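Local structure of laccase (Botrytis aclada, 3SQR) at residues Y401-L413 with A529-V541. The protein probably oxidises phenolic substrates such as hydroquinones with reduction of dioxygen to water, using copper ions, and serves in breaking down lignin and detoxifying its products. Residues are numbered along the deposited sequence; the frame is centred on the assembly and turned at random.
Sequences YFTWTINSSSLLL and AWHASEGLAMQFV. With CU (copper (II) ion), chain D; NAG (2-acetamido-2-deoxy-beta-D-glucopyranose), chain I.
Trp404, on strand 402-406, lies over one face of the ring of His531, a ligand of the mononuclear copper. Its CZ2 stands 3.4 Å above the centre of the His531 imidazole, but the planes are inclined at 53°, so the pair is oblique rather than stacked. On the indole itself, Phe402 CE1 rests on one face and Leu536 CD1 on the opposite one, the latter a CH-pi contact 4.0 Å from the centroid of the five-membered ring of Trp404. With CG beside the backbone N (chi1 -56°), the indole turns Trp404 NE1 to Glu534 OE1, a weak, bent hydrogen bond of 3.0 Å.

Backbone bonds fix the level of the two segments. Trp404 N donates to Glu534 O (2.9 Å), and Leu411 N donates to Gly535 O (3.2 Å). Between them Ser410 OG, directed there by a chi1 of -170°, gives its proton to Trp404 O at 2.7 Å and packs against Gly535 CA. One water joins Tyr401 OH to Ser533 O.

Apolar packing continues along 536-537: Ile406 CD1 meets Leu536 CD2, and Leu411 CD2 touches Ala537 CB at 3.8 Å. Within the type I' turn from Ile406 to Ser409, Asn407 carries an N-linked sugar on ND2.

Gly535, at positive phi, is the C-prime residue of a Schellman motif that ends helix 529-533 and sends the chain into strand 537-542. Here edge strand 402-406 of one sheet of the third cupredoxin domain's beta sandwich packs on the sheet that holds strand 537-542, beside the type 1 copper site that His531 completes with His463 and Cys526.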
loop_
_atom_site.group_PDB
_atom_site.type_symbol
_atom_site.label_atom_id
_atom_site.label_comp_id
_atom_site.label_asym_id
_atom_site.label_seq_id
_atom_site.Cartn_x
_atom_site.Cartn_y
_atom_site.Cartn_z
ATOM N N TYR A 401 7.528 11.599 22.228
ATOM C CA TYR A 401 6.962 12.318 21.092
ATOM C C TYR A 401 5.568 11.737 20.959
ATOM O O TYR A 401 5.198 10.909 21.783
ATOM C CB TYR A 401 7.828 12.131 19.857
ATOM C CG TYR A 401 8.159 10.689 19.502
ATOM C CD1 TYR A 401 7.242 9.895 18.808
ATOM C CD2 TYR A 401 9.392 10.108 19.878
ATOM C CE1 TYR A 401 7.522 8.578 18.494
ATOM C CE2 TYR A 401 9.699 8.803 19.546
ATOM C CZ TYR A 401 8.739 8.031 18.847
ATOM O OH TYR A 401 9.029 6.727 18.542
ATOM N N PHE A 402 4.799 12.228 19.997
ATOM C CA PHE A 402 3.403 11.851 19.817
ATOM C C PHE A 402 3.373 10.399 19.367
ATOM O O PHE A 402 4.023 10.043 18.406
ATOM C CB PHE A 402 2.769 12.705 18.734
ATOM C CG PHE A 402 1.319 12.503 18.563
ATOM C CD1 PHE A 402 0.828 11.475 17.754
ATOM C CD2 PHE A 402 0.419 13.366 19.155
ATOM C CE1 PHE A 402 -0.526 11.297 17.586
ATOM C CE2 PHE A 402 -0.939 13.192 18.983
ATOM C CZ PHE A 402 -1.407 12.133 18.195
ATOM N N THR A 403 2.599 9.591 20.058
ATOM C CA THR A 403 2.454 8.192 19.720
ATOM C C THR A 403 0.974 7.882 19.634
ATOM O O THR A 403 0.175 8.460 20.364
ATOM C CB THR A 403 3.062 7.238 20.737
ATOM O OG1 THR A 403 2.363 7.345 21.990
ATOM C CG2 THR A 403 4.530 7.499 20.964
ATOM N N TRP A 404 0.636 6.945 18.750
ATOM C CA TRP A 404 -0.679 6.314 18.713
ATOM C C TRP A 404 -0.638 5.043 19.556
ATOM O O TRP A 404 0.390 4.337 19.565
ATOM C CB TRP A 404 -1.078 5.951 17.267
ATOM C CG TRP A 404 -1.057 7.094 16.331
ATOM C CD1 TRP A 404 -0.022 7.461 15.554
ATOM C CD2 TRP A 404 -2.073 8.090 16.150
ATOM N NE1 TRP A 404 -0.343 8.586 14.844
ATOM C CE2 TRP A 404 -1.591 9.004 15.188
ATOM C CE3 TRP A 404 -3.337 8.308 16.721
ATOM C CZ2 TRP A 404 -2.298 10.109 14.783
ATOM C CZ3 TRP A 404 -4.059 9.415 16.289
ATOM C CH2 TRP A 404 -3.537 10.301 15.332
ATOM N N THR A 405 -1.769 4.681 20.160
ATOM C CA THR A 405 -1.837 3.491 20.927
ATOM C C THR A 405 -3.018 2.662 20.486
ATOM O O THR A 405 -4.006 3.156 19.998
ATOM C CB THR A 405 -1.963 3.813 22.453
ATOM O OG1 THR A 405 -3.178 4.553 22.614
ATOM C CG2 THR A 405 -0.730 4.627 22.972
ATOM N N ILE A 406 -2.839 1.361 20.640
ATOM C CA ILE A 406 -3.858 0.351 20.423
ATOM C C ILE A 406 -4.011 -0.368 21.748
ATOM O O ILE A 406 -3.067 -1.005 22.251
ATOM C CB ILE A 406 -3.378 -0.660 19.419
ATOM C CG1 ILE A 406 -2.851 0.077 18.176
ATOM C CG2 ILE A 406 -4.548 -1.620 19.064
ATOM C CD1 ILE A 406 -3.842 0.166 17.087
ATOM N N ASN A 407 -5.192 -0.244 22.306
ATOM C CA ASN A 407 -5.458 -0.623 23.682
ATOM C C ASN A 407 -4.340 -0.240 24.588
ATOM O O ASN A 407 -3.759 -1.064 25.308
ATOM C CB ASN A 407 -5.737 -2.114 23.728
ATOM C CG ASN A 407 -7.147 -2.393 23.464
ATOM O OD1 ASN A 407 -7.732 -1.844 22.551
ATOM N ND2 ASN A 407 -7.727 -3.269 24.262
ATOM N N SER A 408 -4.033 1.048 24.529
ATOM C CA SER A 408 -3.053 1.697 25.390
ATOM C C SER A 408 -1.634 1.426 25.134
ATOM O O SER A 408 -0.806 1.980 25.834
ATOM C CB SER A 408 -3.401 1.507 26.887
ATOM O OG SER A 408 -4.826 1.547 27.029
ATOM N N SER A 409 -1.286 0.688 24.069
ATOM C CA SER A 409 0.101 0.363 23.815
ATOM C C SER A 409 0.505 0.844 22.408
ATOM O O SER A 409 -0.148 0.544 21.434
ATOM C CB SER A 409 0.325 -1.152 23.917
ATOM O OG SER A 409 1.625 -1.484 23.525
ATOM N N SER A 410 1.595 1.550 22.313
ATOM C CA SER A 410 2.121 1.953 20.991
ATOM C C SER A 410 3.140 0.941 20.501
ATOM O O SER A 410 4.056 0.553 21.236
ATOM C CB SER A 410 2.756 3.322 21.111
ATOM O OG SER A 410 3.069 3.877 19.855
ATOM N N LEU A 411 3.019 0.511 19.242
ATOM C CA LEU A 411 3.954 -0.476 18.685
ATOM C C LEU A 411 5.358 0.048 18.617
ATOM O O LEU A 411 5.624 1.167 18.125
ATOM C CB LEU A 411 3.506 -0.960 17.272
ATOM C CG LEU A 411 4.240 -2.201 16.753
ATOM C CD1 LEU A 411 3.351 -3.426 16.840
ATOM C CD2 LEU A 411 4.680 -1.922 15.310
ATOM N N LEU A 412 6.256 -0.763 19.164
ATOM C CA LEU A 412 7.661 -0.511 19.121
ATOM C C LEU A 412 8.390 -1.854 19.072
ATOM O O LEU A 412 8.349 -2.687 20.008
ATOM C CB LEU A 412 8.072 0.349 20.310
ATOM C CG LEU A 412 9.544 0.575 20.589
ATOM C CD1 LEU A 412 10.119 1.265 19.394
ATOM C CD2 LEU A 412 9.632 1.393 21.874
ATOM N N LEU A 413 9.057 -2.071 17.939
ATOM C CA LEU A 413 9.633 -3.364 17.648
ATOM C C LEU A 413 11.152 -3.272 17.800
ATOM O O LEU A 413 11.754 -2.223 17.627
ATOM C CB LEU A 413 9.284 -3.801 16.237
ATOM C CG LEU A 413 7.794 -3.934 15.932
ATOM C CD1 LEU A 413 7.643 -4.541 14.522
ATOM C CD2 LEU A 413 7.059 -4.759 16.925
ATOM N N ALA A 529 2.504 7.062 6.835
ATOM C CA ALA A 529 3.800 6.669 7.270
ATOM C C ALA A 529 4.133 7.262 8.626
ATOM O O ALA A 529 4.707 6.568 9.450
ATOM C CB ALA A 529 4.908 7.042 6.202
ATOM N N TRP A 530 3.763 8.527 8.848
ATOM C CA TRP A 530 3.967 9.106 10.168
ATOM C C TRP A 530 3.283 8.309 11.249
ATOM O O TRP A 530 3.911 8.110 12.302
ATOM C CB TRP A 530 3.506 10.544 10.241
ATOM C CG TRP A 530 3.962 11.420 9.117
ATOM C CD1 TRP A 530 3.187 12.079 8.249
ATOM C CD2 TRP A 530 5.316 11.777 8.804
ATOM N NE1 TRP A 530 3.949 12.836 7.407
ATOM C CE2 TRP A 530 5.260 12.684 7.761
ATOM C CE3 TRP A 530 6.554 11.502 9.404
ATOM C CZ2 TRP A 530 6.406 13.273 7.227
ATOM C CZ3 TRP A 530 7.673 12.063 8.880
ATOM C CH2 TRP A 530 7.579 12.935 7.790
ATOM N N HIS A 531 2.053 7.851 10.991
ATOM C CA HIS A 531 1.260 7.145 12.009
ATOM C C HIS A 531 1.833 5.772 12.267
ATOM O O HIS A 531 1.971 5.361 13.420
ATOM C CB HIS A 531 -0.202 7.064 11.589
ATOM C CG HIS A 531 -0.863 8.410 11.506
ATOM N ND1 HIS A 531 -2.179 8.578 11.194
ATOM C CD2 HIS A 531 -0.358 9.662 11.668
ATOM C CE1 HIS A 531 -2.474 9.865 11.195
ATOM N NE2 HIS A 531 -1.382 10.544 11.504
ATOM N N ALA A 532 2.255 5.092 11.215
ATOM C CA ALA A 532 2.970 3.838 11.382
ATOM C C ALA A 532 4.198 4.004 12.233
ATOM O O ALA A 532 4.446 3.239 13.163
ATOM C CB ALA A 532 3.336 3.213 9.962
ATOM N N SER A 533 4.983 5.024 11.922
ATOM C CA SER A 533 6.213 5.307 12.667
ATOM C C SER A 533 5.945 5.696 14.146
ATOM O O SER A 533 6.770 5.363 15.047
ATOM C CB SER A 533 6.968 6.406 11.991
ATOM O OG SER A 533 7.733 5.840 10.955
ATOM N N GLU A 534 4.779 6.295 14.362
ATOM C CA GLU A 534 4.225 6.644 15.682
ATOM C C GLU A 534 3.533 5.502 16.387
ATOM O O GLU A 534 2.873 5.707 17.393
ATOM C CB GLU A 534 3.322 7.862 15.512
ATOM C CG GLU A 534 4.144 9.090 15.211
ATOM C CD GLU A 534 3.448 10.187 14.478
ATOM O OE1 GLU A 534 2.222 10.129 14.302
ATOM O OE2 GLU A 534 4.161 11.155 14.055
ATOM N N GLY A 535 3.655 4.283 15.859
ATOM C CA GLY A 535 3.128 3.143 16.484
ATOM C C GLY A 535 1.671 2.778 16.331
ATOM O O GLY A 535 1.163 1.935 17.121
ATOM N N LEU A 536 0.974 3.291 15.315
ATOM C CA LEU A 536 -0.381 2.897 15.099
ATOM C C LEU A 536 -0.442 1.581 14.365
ATOM O O LEU A 536 -0.629 1.533 13.155
ATOM C CB LEU A 536 -1.172 3.970 14.283
ATOM C CG LEU A 536 -2.638 4.042 14.594
ATOM C CD1 LEU A 536 -3.272 5.254 13.907
ATOM C CD2 LEU A 536 -3.368 2.800 14.188
ATOM N N ALA A 537 -0.343 0.524 15.119
ATOM C CA ALA A 537 -0.099 -0.765 14.568
ATOM C C ALA A 537 -0.273 -1.826 15.625
ATOM O O ALA A 537 -0.041 -1.577 16.795
ATOM C CB ALA A 537 1.347 -0.809 13.994
ATOM N N MET A 538 -0.613 -3.033 15.174
ATOM C CA MET A 538 -0.568 -4.193 15.985
ATOM C C MET A 538 -0.219 -5.377 15.072
ATOM O O MET A 538 0.125 -5.183 13.911
ATOM C CB MET A 538 -1.862 -4.380 16.739
ATOM C CG MET A 538 -3.078 -4.303 15.857
ATOM S SD MET A 538 -3.260 -5.715 14.907
ATOM C CE MET A 538 -3.639 -6.938 16.226
ATOM N N GLN A 539 -0.187 -6.567 15.609
ATOM C CA GLN A 539 0.094 -7.711 14.782
ATOM C C GLN A 539 -0.610 -8.931 15.303
ATOM O O GLN A 539 -0.834 -9.064 16.487
ATOM C CB GLN A 539 1.605 -7.941 14.641
ATOM C CG GLN A 539 2.307 -8.370 15.924
ATOM C CD GLN A 539 3.810 -8.386 15.773
ATOM O OE1 GLN A 539 4.377 -9.197 15.049
ATOM N NE2 GLN A 539 4.462 -7.483 16.486
ATOM N N PHE A 540 -0.991 -9.798 14.361
ATOM C CA PHE A 540 -1.638 -11.045 14.671
ATOM C C PHE A 540 -0.618 -12.145 14.589
ATOM O O PHE A 540 0.056 -12.297 13.582
ATOM C CB PHE A 540 -2.782 -11.319 13.696
ATOM C CG PHE A 540 -3.835 -10.279 13.731
ATOM C CD1 PHE A 540 -4.827 -10.301 14.695
ATOM C CD2 PHE A 540 -3.838 -9.233 12.800
ATOM C CE1 PHE A 540 -5.777 -9.362 14.757
ATOM C CE2 PHE A 540 -4.848 -8.234 12.828
ATOM C CZ PHE A 540 -5.804 -8.287 13.793
ATOM N N VAL A 541 -0.473 -12.906 15.685
ATOM C CA VAL A 541 0.348 -14.091 15.641
ATOM C C VAL A 541 -0.695 -15.148 15.505
ATOM O O VAL A 541 -1.492 -15.448 16.438
ATOM C CB VAL A 541 1.279 -14.251 16.839
ATOM C CG1 VAL A 541 1.879 -15.712 16.855
ATOM C CG2 VAL A 541 2.403 -13.128 16.827
HETATM CU CU CU D . -3.316 6.969 10.731
HETATM C C1 NAG I . -9.120 -3.579 24.131
HETATM C C2 NAG I . -9.483 -5.050 24.293
HETATM C C3 NAG I . -10.997 -5.189 24.271
HETATM C C4 NAG I . -11.633 -4.283 25.307
HETATM C C5 NAG I . -11.229 -2.844 24.982
HETATM C C6 NAG I . -11.871 -1.839 25.954
HETATM C C7 NAG I . -7.906 -6.780 23.481
HETATM C C8 NAG I . -7.426 -7.645 22.341
HETATM N N2 NAG I . -8.905 -5.941 23.256
HETATM O O3 NAG I . -11.270 -6.533 24.551
HETATM O O4 NAG I . -13.036 -4.391 25.201
HETATM O O5 NAG I . -9.817 -2.811 25.115
HETATM O O6 NAG I . -11.428 -2.188 27.249
HETATM O O7 NAG I . -7.351 -6.883 24.570
HETATM O O HOH W 1 7.017 5.341 17.631
#